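Local coordinates for testis-expressed protein 101 (Mus musculus, PDB 7BPS) that helps sperm bind the zona pellucida and migrate into the oviduct, probably through the adhesion molecule ADAM3, at residues Q39-L44 with S85-D90; N24-A29 with N95-A100. One frame throughout, in Å; residues are numbered along the deposited sequence.

Interaction 1: Q39-L44 with S85-D90. With NAG (2-acetamido-2-deoxy-beta-D-glucopyranose), chain D.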
loop_
_atom_site.group_PDB
_atom_site.type_symbol
_atom_site.label_atom_id
_atom_site.label_comp_id
_atom_site.label_asym_id
_atom_site.label_seq_id
_atom_site.Cartn_x
_atom_site.Cartn_y
_atom_site.Cartn_z
ATOM N N GLN A 39 -4.252 4.337 -15.499
ATOM C CA GLN A 39 -3.792 4.633 -14.120
ATOM C C GLN A 39 -2.649 3.680 -13.765
ATOM O O GLN A 39 -2.604 2.548 -14.330
ATOM C CB GLN A 39 -4.951 4.565 -13.122
ATOM C CG GLN A 39 -5.551 3.185 -12.946
ATOM C CD GLN A 39 -4.833 2.302 -11.949
ATOM O OE1 GLN A 39 -4.103 2.790 -11.076
ATOM N NE2 GLN A 39 -5.062 0.992 -12.067
ATOM N N GLU A 40 -1.748 4.150 -12.897
ATOM C CA GLU A 40 -0.755 3.313 -12.183
ATOM C C GLU A 40 -0.870 3.704 -10.711
ATOM O O GLU A 40 -0.744 4.909 -10.399
ATOM C CB GLU A 40 0.646 3.500 -12.765
ATOM C CG GLU A 40 1.077 4.955 -12.821
ATOM C CD GLU A 40 2.299 5.265 -13.671
ATOM O OE1 GLU A 40 2.800 6.398 -13.536
ATOM O OE2 GLU A 40 2.749 4.380 -14.441
ATOM N N THR A 41 -1.203 2.743 -9.856
ATOM C CA THR A 41 -1.399 2.947 -8.403
ATOM C C THR A 41 -0.620 1.873 -7.662
ATOM O O THR A 41 -0.806 0.692 -7.980
ATOM C CB THR A 41 -2.876 2.874 -8.027
ATOM O OG1 THR A 41 -3.561 3.872 -8.787
ATOM C CG2 THR A 41 -3.117 3.071 -6.545
ATOM N N VAL A 42 0.209 2.266 -6.706
ATOM C CA VAL A 42 0.934 1.302 -5.839
ATOM C C VAL A 42 0.746 1.729 -4.396
ATOM O O VAL A 42 0.813 2.927 -4.138
ATOM C CB VAL A 42 2.414 1.218 -6.237
ATOM C CG1 VAL A 42 3.119 2.572 -6.194
ATOM C CG2 VAL A 42 3.137 0.190 -5.409
ATOM N N LEU A 43 0.534 0.767 -3.505
ATOM C CA LEU A 43 0.492 0.950 -2.036
ATOM C C LEU A 43 1.580 0.065 -1.437
ATOM O O LEU A 43 1.656 -1.109 -1.824
ATOM C CB LEU A 43 -0.893 0.555 -1.520
ATOM C CG LEU A 43 -1.106 0.652 -0.013
ATOM C CD1 LEU A 43 -0.801 2.025 0.534
ATOM C CD2 LEU A 43 -2.529 0.285 0.334
ATOM N N LEU A 44 2.384 0.615 -0.524
ATOM C CA LEU A 44 3.505 -0.099 0.140
ATOM C C LEU A 44 3.277 -0.039 1.636
ATOM O O LEU A 44 3.058 1.053 2.147
ATOM C CB LEU A 44 4.839 0.554 -0.243
ATOM C CG LEU A 44 5.164 0.506 -1.736
ATOM C CD1 LEU A 44 4.785 1.804 -2.439
ATOM C CD2 LEU A 44 6.623 0.195 -1.971
ATOM N N SER A 85 -0.298 7.270 -6.962
ATOM C CA SER A 85 -1.382 7.061 -7.946
ATOM C C SER A 85 -1.302 8.136 -9.032
ATOM O O SER A 85 -1.430 9.353 -8.731
ATOM C CB SER A 85 -2.720 7.028 -7.284
ATOM O OG SER A 85 -3.731 6.568 -8.190
ATOM N N ASN A 86 -1.075 7.685 -10.264
ATOM C CA ASN A 86 -0.993 8.540 -11.462
ATOM C C ASN A 86 -2.075 8.082 -12.439
ATOM O O ASN A 86 -1.884 7.046 -13.081
ATOM C CB ASN A 86 0.400 8.502 -12.079
ATOM C CG ASN A 86 0.428 9.215 -13.411
ATOM O OD1 ASN A 86 -0.432 10.043 -13.701
ATOM N ND2 ASN A 86 1.361 8.839 -14.264
ATOM N N TYR A 87 -3.162 8.842 -12.514
ATOM C CA TYR A 87 -4.179 8.786 -13.583
ATOM C C TYR A 87 -3.770 9.745 -14.716
ATOM O O TYR A 87 -3.393 10.895 -14.440
ATOM C CB TYR A 87 -5.544 9.127 -13.004
ATOM C CG TYR A 87 -6.177 8.016 -12.216
ATOM C CD1 TYR A 87 -5.537 7.449 -11.129
ATOM C CD2 TYR A 87 -7.433 7.539 -12.543
ATOM C CE1 TYR A 87 -6.130 6.442 -10.381
ATOM C CE2 TYR A 87 -8.039 6.525 -11.810
ATOM C CZ TYR A 87 -7.385 5.976 -10.722
ATOM O OH TYR A 87 -7.962 4.964 -10.006
ATOM N N CYS A 88 -3.808 9.271 -15.960
ATOM C CA CYS A 88 -3.268 10.004 -17.128
ATOM C C CYS A 88 -3.958 9.517 -18.405
ATOM O O CYS A 88 -4.296 8.314 -18.513
ATOM C CB CYS A 88 -1.762 9.843 -17.232
ATOM S SG CYS A 88 -1.263 8.125 -17.483
ATOM N N ASN A 89 -4.127 10.441 -19.345
ATOM C CA ASN A 89 -5.109 10.322 -20.444
ATOM C C ASN A 89 -4.428 10.424 -21.800
ATOM O O ASN A 89 -4.890 11.210 -22.606
ATOM C CB ASN A 89 -6.173 11.395 -20.287
ATOM C CG ASN A 89 -7.385 11.071 -21.115
ATOM O OD1 ASN A 89 -7.442 9.985 -21.692
ATOM N ND2 ASN A 89 -8.320 12.007 -21.177
ATOM N N ASP A 90 -3.330 9.703 -22.010
ATOM C CA ASP A 90 -2.765 9.441 -23.357
ATOM C C ASP A 90 -2.080 8.061 -23.345
ATOM O O ASP A 90 -1.621 7.577 -22.288
ATOM C CB ASP A 90 -1.971 10.645 -23.889
ATOM C CG ASP A 90 -0.748 11.037 -23.087
ATOM O OD1 ASP A 90 0.096 10.157 -22.872
ATOM O OD2 ASP A 90 -0.655 12.228 -22.697
HETATM C C1 NAG D . -9.545 11.899 -21.918
HETATM C C2 NAG D . -10.569 12.841 -21.358
HETATM C C3 NAG D . -11.885 12.772 -22.104
HETATM C C4 NAG D . -11.533 13.139 -23.541
HETATM C C5 NAG D . -10.526 12.103 -24.062
HETATM C C6 NAG D . -10.203 12.229 -25.553
HETATM C C7 NAG D . -9.862 13.192 -19.068
HETATM C C8 NAG D . -10.245 12.921 -17.642
HETATM N N2 NAG D . -10.707 12.606 -19.941
HETATM O O3 NAG D . -12.857 13.684 -21.566
HETATM O O4 NAG D . -12.726 13.202 -24.355
HETATM O O5 NAG D . -9.319 12.225 -23.292
HETATM O O6 NAG D . -10.046 13.609 -25.912
HETATM O O7 NAG D . -8.880 13.890 -19.413
#
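The Gln39 and Tyr87 side chains run alongside each other in one direction, with Gln39 CB set over the centre of one Tyr87 ring face. CB is 3.5 Å from the ring centroid and only 10° off the ring normal, which meets the criteria for a CH-pi contact. The Gln39 chain then bends at chi2 (85°), and this turn carries OE1 back to Thr41, whose OG1 donates to it over 2.6 Å. NE2 of the same amide is held by Ser57 and Ser59 of strand 52-61, so both ends of the group are fixed. Thr41 OG1 also lies 2.8 Å from Ser85 OG, which sits at the Tyr87 ring edge.

On the face of the sheet opposite these four residues, the Glu40 carboxylate and Asn86 amide planes are 68° apart. Asn86 ND2 donates to Glu40 OE1 over 2.9 Å from above the carboxylate plane. The Tyr84 hydroxyl also hydrogen-bonds OE1. In the backbone, Glu40 N to Asn86 O is 2.9 Å and Asn86 N to Glu40 O 2.8 Å. Asn89 ND2 carries an N-linked GlcNAc. Antiparallel pairing of 37-46 with 80-88, and the Cys88-Cys93 disulfide at the strand end, are as in Ly6/uPAR three-finger domains.

Interaction 2: N24-A29 with N95-A100; sequences NWTSKA and NKDSLA. With NAG (2-acetamido-2-deoxy-beta-D-glucopyranose), chain C; FUC (alpha-L-fucopyranose), chain B; SO4 (sulfate ion), chain G.
Trp25 meets Asp97 through the single direct hydrogen bond between these two loops: Trp25 N donates to Asp97 O over 2.7 Å, almost straight at 178°, although the donor stands above the carbonyl plane. Asn24 CA adds a CA-H...O contact to the same oxygen. A water extends the polar link, lying 3.0 Å from Thr26 OG1 and donating to Asn95 O.

Apolar contact centres on the Trp25 indole. With CG anti to the backbone N (chi1 -157°), the ring system reaches across to Leu99, where CE3 comes within 3.6 Å of Leu99 CD2; the leucine branch stands roughly perpendicular to the indole side chain. Lys96 CB approaches the same CE3. Ala56 and Tyr84 also touch Trp25. Lys58 forms a cation-pi contact with the indole and hydrogen-bonds Trp25 O and Lys96 O, tying both loops to the six-stranded sheet of the first Ly6/uPAR domain.

Turns shape each loop locally. Asn24 OD1 accepts from Thr26 N over 3.1 Å in an Asx turn, while Asn24 ND2 carries the N-linked glycan; Ser98 OG accepts from Ala100 N over 3.2 Å in an ST turn.

Anion binding involves 95-100. O4 of a sulfate, probably from the crystallisation liquor, accepts a hydrogen bond from Asp97 N over 2.8 Å, and O3 a weak one from Ser98 N. Lys96 NZ reaches the ion only weakly, its stronger partner being Ser101.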
loop_
_atom_site.group_PDB
_atom_site.type_symbol
_atom_site.label_atom_id
_atom_site.label_comp_id
_atom_site.label_asym_id
_atom_site.label_seq_id
_atom_site.Cartn_x
_atom_site.Cartn_y
_atom_site.Cartn_z
ATOM N N ASN A 24 10.379 -3.931 -10.608
ATOM C CA ASN A 24 10.126 -3.599 -12.035
ATOM C C ASN A 24 8.604 -3.542 -12.281
ATOM O O ASN A 24 7.980 -4.613 -12.346
ATOM C CB ASN A 24 10.813 -4.593 -12.982
ATOM C CG ASN A 24 10.771 -4.132 -14.419
ATOM O OD1 ASN A 24 9.976 -3.258 -14.754
ATOM N ND2 ASN A 24 11.626 -4.690 -15.267
ATOM N N TRP A 25 8.052 -2.341 -12.463
ATOM C CA TRP A 25 6.597 -2.073 -12.650
ATOM C C TRP A 25 6.193 -2.008 -14.142
ATOM O O TRP A 25 4.979 -1.924 -14.419
ATOM C CB TRP A 25 6.232 -0.768 -11.930
ATOM C CG TRP A 25 4.792 -0.641 -11.553
ATOM C CD1 TRP A 25 3.821 -1.583 -11.667
ATOM C CD2 TRP A 25 4.183 0.501 -10.928
ATOM N NE1 TRP A 25 2.635 -1.089 -11.193
ATOM C CE2 TRP A 25 2.827 0.180 -10.730
ATOM C CE3 TRP A 25 4.647 1.764 -10.534
ATOM C CZ2 TRP A 25 1.945 1.058 -10.116
ATOM C CZ3 TRP A 25 3.763 2.645 -9.955
ATOM C CH2 TRP A 25 2.430 2.289 -9.744
ATOM N N THR A 26 7.157 -2.027 -15.066
ATOM C CA THR A 26 6.906 -2.117 -16.529
ATOM C C THR A 26 6.070 -3.375 -16.820
ATOM O O THR A 26 6.470 -4.473 -16.426
ATOM C CB THR A 26 8.217 -2.097 -17.326
ATOM O OG1 THR A 26 8.899 -0.887 -16.987
ATOM C CG2 THR A 26 8.021 -2.186 -18.829
ATOM N N SER A 27 4.941 -3.189 -17.488
ATOM C CA SER A 27 3.888 -4.202 -17.748
ATOM C C SER A 27 3.499 -4.149 -19.236
ATOM O O SER A 27 3.770 -3.125 -19.877
ATOM C CB SER A 27 2.689 -3.947 -16.854
ATOM O OG SER A 27 3.073 -3.747 -15.498
ATOM N N LYS A 28 2.852 -5.201 -19.738
ATOM C CA LYS A 28 2.374 -5.334 -21.141
ATOM C C LYS A 28 1.230 -4.339 -21.346
ATOM O O LYS A 28 0.492 -4.130 -20.385
ATOM C CB LYS A 28 1.825 -6.739 -21.438
ATOM C CG LYS A 28 2.507 -7.944 -20.778
ATOM C CD LYS A 28 3.687 -8.542 -21.539
ATOM C CE LYS A 28 3.362 -9.841 -22.250
ATOM N NZ LYS A 28 4.321 -10.112 -23.348
ATOM N N ALA A 29 1.091 -3.777 -22.553
ATOM C CA ALA A 29 -0.019 -2.880 -22.971
ATOM C C ALA A 29 -1.240 -3.705 -23.395
ATOM O O ALA A 29 -1.083 -4.878 -23.765
ATOM C CB ALA A 29 0.447 -1.991 -24.100
ATOM N N ASN A 95 3.491 4.420 -17.333
ATOM C CA ASN A 95 4.718 3.717 -17.769
ATOM C C ASN A 95 5.823 3.808 -16.696
ATOM O O ASN A 95 6.981 3.483 -17.008
ATOM C CB ASN A 95 5.159 4.276 -19.125
ATOM C CG ASN A 95 5.643 5.716 -19.069
ATOM O OD1 ASN A 95 5.372 6.456 -18.122
ATOM N ND2 ASN A 95 6.391 6.123 -20.085
ATOM N N LYS A 96 5.499 4.189 -15.463
ATOM C CA LYS A 96 6.498 4.177 -14.361
ATOM C C LYS A 96 7.070 2.754 -14.238
ATOM O O LYS A 96 6.289 1.803 -14.233
ATOM C CB LYS A 96 5.843 4.669 -13.070
ATOM C CG LYS A 96 6.804 4.893 -11.914
ATOM C CD LYS A 96 6.339 5.977 -10.967
ATOM C CE LYS A 96 7.330 6.272 -9.861
ATOM N NZ LYS A 96 8.626 6.777 -10.372
ATOM N N ASP A 97 8.391 2.605 -14.183
ATOM C CA ASP A 97 9.096 1.295 -14.228
ATOM C C ASP A 97 9.560 0.925 -12.815
ATOM O O ASP A 97 9.707 -0.269 -12.533
ATOM C CB ASP A 97 10.210 1.337 -15.281
ATOM C CG ASP A 97 11.640 1.258 -14.777
ATOM O OD1 ASP A 97 12.024 0.167 -14.273
ATOM O OD2 ASP A 97 12.381 2.262 -14.951
ATOM N N SER A 98 9.747 1.916 -11.955
ATOM C CA SER A 98 10.550 1.839 -10.704
ATOM C C SER A 98 9.829 2.619 -9.597
ATOM O O SER A 98 9.151 3.629 -9.907
ATOM C CB SER A 98 11.965 2.353 -10.959
ATOM O OG SER A 98 12.424 3.277 -9.970
ATOM N N LEU A 99 9.987 2.166 -8.353
ATOM C CA LEU A 99 9.357 2.769 -7.155
ATOM C C LEU A 99 10.373 3.632 -6.397
ATOM O O LEU A 99 10.102 3.998 -5.213
ATOM C CB LEU A 99 8.843 1.628 -6.276
ATOM C CG LEU A 99 7.878 0.654 -6.939
ATOM C CD1 LEU A 99 7.309 -0.287 -5.898
ATOM C CD2 LEU A 99 6.753 1.376 -7.658
ATOM N N ALA A 100 11.507 3.956 -7.017
ATOM C CA ALA A 100 12.626 4.669 -6.352
ATOM C C ALA A 100 12.137 6.026 -5.823
ATOM O O ALA A 100 12.444 6.349 -4.675
ATOM C CB ALA A 100 13.786 4.808 -7.312
HETATM C C1 NAG C . 11.737 -4.309 -16.664
HETATM C C2 NAG C . 13.137 -3.743 -17.019
HETATM C C3 NAG C . 13.131 -3.233 -18.476
HETATM C C4 NAG C . 12.710 -4.362 -19.401
HETATM C C5 NAG C . 11.304 -4.828 -18.979
HETATM C C6 NAG C . 10.823 -5.865 -19.987
HETATM C C7 NAG C . 14.805 -2.741 -15.417
HETATM C C8 NAG C . 15.236 -1.493 -14.685
HETATM N N2 NAG C . 13.632 -2.673 -16.116
HETATM O O3 NAG C . 14.406 -2.761 -18.929
HETATM O O4 NAG C . 12.789 -3.931 -20.781
HETATM O O5 NAG C . 11.295 -5.315 -17.608
HETATM O O6 NAG C . 9.882 -6.760 -19.401
HETATM O O7 NAG C . 15.521 -3.747 -15.375
HETATM C C1 FUC B . 9.388 -7.902 -19.860
HETATM C C2 FUC B . 8.887 -9.245 -19.387
HETATM C C3 FUC B . 8.072 -8.979 -18.112
HETATM C C4 FUC B . 6.975 -7.932 -18.331
HETATM C C5 FUC B . 7.342 -6.776 -19.307
HETATM C C6 FUC B . 6.138 -6.301 -20.112
HETATM O O2 FUC B . 10.044 -10.084 -19.207
HETATM O O3 FUC B . 7.437 -10.165 -17.605
HETATM O O4 FUC B . 5.763 -8.606 -18.721
HETATM O O5 FUC B . 8.371 -7.013 -20.287
HETATM S S SO4 G . 10.552 5.524 -13.652
HETATM O O1 SO4 G . 9.894 6.803 -13.517
HETATM O O2 SO4 G . 11.974 5.725 -13.830
HETATM O O3 SO4 G . 10.321 4.748 -12.458
HETATM O O4 SO4 G . 10.027 4.825 -14.798
HETATM O O HOH W 1 7.202 1.194 -18.276
#

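How the interactions relate
The two contacts lie on the same side of the chain's centre, with their own centres about 11 Å apart. Both segments of interaction 1 fall between the two loops of interaction 2 in sequence: 24-29 comes first, then 39-44, 85-90 and 95-100. Interaction 1 pairs neighbouring strands 37-46 and 80-88 of the first domain's six-stranded sheet, whereas interaction 2 joins two loops lying over that sheet. They meet directly, Glu40 OE2 lying 2.9 Å from Lys96 N in a probable hydrogen bond and Val42 CG1 3.6 Å from Trp25 CH2. The loops are thereby tied to strand 37-46, while each contact also carries an N-linked glycan.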